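Local coordinates for putative epoxide hydrolase protein (Klebsiella pneumoniae subsp. pneumoniae, PDB 5BOV) that is probably a hydrolase of the alpha/beta-hydrolase fold, its natural substrate unsettled between epoxides and monoacylglycerol-type esters, at residues Q12-V24 with A89-I101. Sequence-based numbering, arbitrary orientation. Where two conformers were deposited one is given.
Sequences QQIRAGDLNIGYV and AADIVHLMDALNI
A water lies between the hairpin and the helix, 2.6 Å from Asp-91 OD1 and 3.0 Å from the backbone O of Ala-16, within hydrogen-bonding reach of both acceptors. The other carboxylate oxygen of Asp-91, OD2, forms a salt bridge with Arg-67, which would favour a charged acid at this buried site. The Leu-19 side chain crosses that of Asp-91 at about a right angle, its CD1 3.3 Å from Asp-91 CG. At the type II' turn from Ala-16 to Leu-19, Gly-17 adopts a positive phi, and its CA lies over one face of the His-94 ring, a CH-pi contact 3.9 Å from the centroid. Lacking a CB, glycine also avoids a clash with that ring. Ala-16 is small enough to rest on the helix backbone at His-94. Beyond it, Ile-14 reaches the helix with both branches: CG2 meets Leu-95 CD1 at 3.6 Å, while CG1, anti to the backbone N (chi1 -162°), carries CD1 to Ala-98 and Leu-99. Ile-21 CD1 packs on Leu-95 CB, and Tyr-23 slides past Leu-99 in the opposite direction; Tyr-23 OH lies 3.4 Å from Leu-99 CD2. The N-terminal antiparallel hairpin at one border of the central sheet is thus packed against helix 85-98, consistent with the alpha/beta-hydrolase fold.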
loop_
_atom_site.group_PDB
_atom_site.type_symbol
_atom_site.label_atom_id
_atom_site.label_comp_id
_atom_site.label_asym_id
_atom_site.label_seq_id
_atom_site.Cartn_x
_atom_site.Cartn_y
_atom_site.Cartn_z
ATOM N N GLN A 12 13.721 11.216 5.502
ATOM C CA GLN A 12 13.629 11.579 6.924
ATOM C C GLN A 12 13.323 10.323 7.725
ATOM O O GLN A 12 12.860 9.329 7.178
ATOM C CB GLN A 12 12.473 12.547 7.174
ATOM C CG GLN A 12 12.329 13.751 6.237
ATOM C CD GLN A 12 13.477 14.642 6.346
ATOM O OE1 GLN A 12 13.950 14.941 7.448
ATOM N NE2 GLN A 12 13.985 15.105 5.190
ATOM N N GLN A 13 13.577 10.398 9.024
ATOM C CA GLN A 13 13.389 9.257 9.940
ATOM C C GLN A 13 12.678 9.731 11.175
ATOM O O GLN A 13 12.988 10.818 11.711
ATOM C CB GLN A 13 14.725 8.636 10.329
ATOM C CG GLN A 13 15.564 8.114 9.205
ATOM C CD GLN A 13 15.063 6.869 8.442
ATOM O OE1 GLN A 13 15.306 6.742 7.246
ATOM N NE2 GLN A 13 14.365 5.991 9.099
ATOM N N ILE A 14 11.714 8.962 11.652
ATOM C CA ILE A 14 10.999 9.335 12.885
ATOM C C ILE A 14 10.559 8.112 13.659
ATOM O O ILE A 14 10.098 7.136 13.087
ATOM C CB ILE A 14 9.809 10.315 12.570
ATOM C CG1 ILE A 14 9.336 11.049 13.840
ATOM C CG2 ILE A 14 8.615 9.606 11.941
ATOM C CD1 ILE A 14 8.463 12.268 13.596
ATOM N N ARG A 15 10.655 8.182 14.991
ATOM C CA ARG A 15 10.116 7.134 15.836
ATOM C C ARG A 15 8.597 7.163 15.812
ATOM O O ARG A 15 7.981 8.220 16.026
ATOM C CB ARG A 15 10.647 7.306 17.261
ATOM C CG ARG A 15 10.244 6.199 18.264
ATOM C CD ARG A 15 10.668 6.603 19.698
ATOM N NE ARG A 15 12.130 6.713 19.686
ATOM C CZ ARG A 15 12.996 5.733 19.963
ATOM N NH1 ARG A 15 12.559 4.567 20.421
ATOM N NH2 ARG A 15 14.305 5.952 19.806
ATOM N N ALA A 16 7.971 6.043 15.518
ATOM C CA ALA A 16 6.555 5.975 15.471
ATOM C C ALA A 16 6.138 4.554 15.848
ATOM O O ALA A 16 6.296 3.599 15.083
ATOM C CB ALA A 16 6.048 6.316 14.062
ATOM N N GLY A 17 5.551 4.418 17.043
ATOM C CA GLY A 17 5.043 3.121 17.478
ATOM C C GLY A 17 6.201 2.162 17.670
ATOM O O GLY A 17 7.162 2.457 18.384
ATOM N N ASP A 18 6.110 1.029 17.014
ATOM C CA ASP A 18 7.177 0.032 17.068
ATOM C C ASP A 18 8.284 0.230 16.049
ATOM O O ASP A 18 9.249 -0.580 16.009
ATOM C CB ASP A 18 6.554 -1.357 16.860
ATOM C CG ASP A 18 5.688 -1.804 18.027
ATOM O OD1 ASP A 18 5.842 -1.319 19.149
ATOM O OD2 ASP A 18 4.918 -2.802 17.821
ATOM N N LEU A 19 8.179 1.291 15.228
ATOM C CA LEU A 19 9.127 1.516 14.144
ATOM C C LEU A 19 9.906 2.803 14.244
ATOM O O LEU A 19 9.484 3.742 14.906
ATOM C CB LEU A 19 8.279 1.590 12.861
ATOM C CG LEU A 19 7.402 0.396 12.546
ATOM C CD1 LEU A 19 6.614 0.672 11.263
ATOM C CD2 LEU A 19 8.226 -0.893 12.359
ATOM N N ASN A 20 11.008 2.818 13.530
ATOM C CA ASN A 20 11.595 4.076 13.061
ATOM C C ASN A 20 11.267 4.109 11.550
ATOM O O ASN A 20 11.766 3.286 10.810
ATOM C CB ASN A 20 13.090 4.094 13.366
ATOM C CG ASN A 20 13.895 5.097 12.554
ATOM O OD1 ASN A 20 13.415 6.014 11.906
ATOM N ND2 ASN A 20 15.195 4.804 12.491
ATOM N N ILE A 21 10.377 5.013 11.182
ATOM C CA ILE A 21 9.853 5.055 9.868
ATOM C C ILE A 21 10.703 5.966 9.030
ATOM O O ILE A 21 10.959 7.130 9.413
ATOM C CB ILE A 21 8.373 5.529 9.874
ATOM C CG1 ILE A 21 7.512 4.434 10.490
ATOM C CG2 ILE A 21 7.881 5.780 8.422
ATOM C CD1 ILE A 21 6.030 4.783 10.664
ATOM N N GLY A 22 11.102 5.467 7.842
ATOM C CA GLY A 22 11.721 6.274 6.802
ATOM C C GLY A 22 10.694 6.864 5.835
ATOM O O GLY A 22 9.814 6.163 5.389
ATOM N N TYR A 23 10.772 8.176 5.568
ATOM C CA TYR A 23 9.748 8.865 4.759
ATOM C C TYR A 23 10.261 10.081 4.060
ATOM O O TYR A 23 11.149 10.772 4.542
ATOM C CB TYR A 23 8.500 9.182 5.596
ATOM C CG TYR A 23 8.764 10.202 6.681
ATOM C CD1 TYR A 23 9.461 9.863 7.849
ATOM C CD2 TYR A 23 8.340 11.488 6.540
ATOM C CE1 TYR A 23 9.779 10.819 8.801
ATOM C CE2 TYR A 23 8.620 12.476 7.511
ATOM C CZ TYR A 23 9.318 12.142 8.625
ATOM O OH TYR A 23 9.629 13.063 9.570
ATOM N N VAL A 24 9.671 10.405 2.917
ATOM C CA VAL A 24 9.802 11.707 2.282
ATOM C C VAL A 24 8.719 12.634 2.813
ATOM O O VAL A 24 7.620 12.222 3.122
ATOM C CB VAL A 24 9.588 11.550 0.780
ATOM C CG1 VAL A 24 9.585 12.859 0.061
ATOM C CG2 VAL A 24 10.627 10.636 0.209
ATOM N N ALA A 89 -1.783 -0.375 9.236
ATOM C CA ALA A 89 -2.658 0.753 9.493
ATOM C C ALA A 89 -2.261 1.473 10.789
ATOM O O ALA A 89 -2.147 2.718 10.826
ATOM C CB ALA A 89 -4.102 0.292 9.538
ATOM N N ALA A 90 -1.998 0.690 11.844
ATOM C CA ALA A 90 -1.551 1.284 13.112
ATOM C C ALA A 90 -0.260 2.071 12.929
ATOM O O ALA A 90 -0.123 3.166 13.504
ATOM C CB ALA A 90 -1.376 0.206 14.165
ATOM N N ASP A 91 0.678 1.554 12.090
ATOM C CA ASP A 91 1.940 2.215 11.828
ATOM C C ASP A 91 1.658 3.651 11.247
ATOM O O ASP A 91 2.311 4.647 11.604
ATOM C CB ASP A 91 2.779 1.513 10.785
ATOM C CG ASP A 91 3.309 0.134 11.194
ATOM O OD1 ASP A 91 3.523 -0.074 12.437
ATOM O OD2 ASP A 91 3.585 -0.648 10.262
ATOM N N ILE A 92 0.706 3.729 10.335
ATOM C CA ILE A 92 0.404 5.001 9.708
ATOM C C ILE A 92 -0.208 5.999 10.657
ATOM O O ILE A 92 0.083 7.211 10.633
ATOM C CB ILE A 92 -0.415 4.823 8.372
ATOM C CG1 ILE A 92 0.386 3.991 7.372
ATOM C CG2 ILE A 92 -0.840 6.165 7.795
ATOM C CD1 ILE A 92 1.852 4.383 7.144
ATOM N N VAL A 93 -1.088 5.524 11.535
ATOM C CA VAL A 93 -1.691 6.375 12.542
ATOM C C VAL A 93 -0.574 6.869 13.519
ATOM O O VAL A 93 -0.556 8.048 13.866
ATOM C CB VAL A 93 -2.825 5.712 13.335
ATOM C CG1 VAL A 93 -3.320 6.605 14.477
ATOM C CG2 VAL A 93 -3.946 5.414 12.397
ATOM N N HIS A 94 0.331 5.973 13.934
ATOM C CA HIS A 94 1.454 6.405 14.768
ATOM C C HIS A 94 2.332 7.424 14.043
ATOM O O HIS A 94 2.830 8.402 14.670
ATOM C CB HIS A 94 2.321 5.205 15.151
ATOM C CG HIS A 94 1.684 4.320 16.161
ATOM N ND1 HIS A 94 1.211 4.765 17.385
ATOM C CD2 HIS A 94 1.544 2.977 16.166
ATOM C CE1 HIS A 94 0.724 3.723 18.053
ATOM N NE2 HIS A 94 0.911 2.635 17.338
ATOM N N LEU A 95 2.515 7.258 12.730
ATOM C CA LEU A 95 3.294 8.273 11.951
ATOM C C LEU A 95 2.575 9.601 11.956
ATOM O O LEU A 95 3.215 10.670 12.133
ATOM C CB LEU A 95 3.471 7.781 10.491
ATOM C CG LEU A 95 4.183 8.684 9.537
ATOM C CD1 LEU A 95 5.623 8.936 9.974
ATOM C CD2 LEU A 95 4.132 8.112 8.115
HETATM N N MSE A 96 1.259 9.587 11.744
HETATM C CA MSE A 96 0.455 10.831 11.725
HETATM C C MSE A 96 0.587 11.515 13.060
HETATM O O MSE A 96 0.852 12.745 13.146
HETATM C CB MSE A 96 -1.007 10.530 11.369
HETATM C CG MSE A 96 -1.143 10.249 9.855
HETATM SE SE MSE A 96 -3.009 9.718 9.528
HETATM C CE MSE A 96 -3.632 11.517 9.559
ATOM N N ASP A 97 0.399 10.746 14.132
ATOM C CA ASP A 97 0.587 11.301 15.447
ATOM C C ASP A 97 1.991 11.910 15.675
ATOM O O ASP A 97 2.117 13.046 16.230
ATOM C CB ASP A 97 0.320 10.298 16.566
ATOM C CG ASP A 97 -1.126 9.819 16.620
ATOM O OD1 ASP A 97 -2.043 10.515 16.115
ATOM O OD2 ASP A 97 -1.338 8.754 17.276
ATOM N N ALA A 98 3.032 11.195 15.269
ATOM C CA ALA A 98 4.380 11.644 15.484
ATOM C C ALA A 98 4.685 12.947 14.718
ATOM O O ALA A 98 5.505 13.790 15.129
ATOM C CB ALA A 98 5.392 10.560 15.110
ATOM N N LEU A 99 4.056 13.108 13.553
ATOM C CA LEU A 99 4.147 14.314 12.743
ATOM C C LEU A 99 3.167 15.422 13.112
ATOM O O LEU A 99 3.146 16.463 12.463
ATOM C CB LEU A 99 3.980 13.976 11.229
ATOM C CG LEU A 99 5.074 13.050 10.627
ATOM C CD1 LEU A 99 4.684 12.589 9.214
ATOM C CD2 LEU A 99 6.435 13.772 10.597
ATOM N N ASN A 100 2.324 15.184 14.091
ATOM C CA ASN A 100 1.283 16.139 14.473
ATOM C C ASN A 100 0.302 16.464 13.353
ATOM O O ASN A 100 -0.151 17.610 13.178
ATOM C CB ASN A 100 1.874 17.427 15.096
ATOM C CG ASN A 100 2.637 17.133 16.351
ATOM O OD1 ASN A 100 2.145 16.410 17.216
ATOM N ND2 ASN A 100 3.886 17.571 16.415
ATOM N N ILE A 101 -0.076 15.415 12.626
ATOM C CA ILE A 101 -0.989 15.548 11.500
ATOM C C ILE A 101 -2.316 14.997 12.015
ATOM O O ILE A 101 -2.442 13.778 12.179
ATOM C CB ILE A 101 -0.484 14.800 10.249
ATOM C CG1 ILE A 101 0.772 15.492 9.653
ATOM C CG2 ILE A 101 -1.580 14.793 9.171
ATOM C CD1 ILE A 101 1.418 14.690 8.513
HETATM O O HOH W 1 4.355 1.315 14.531
#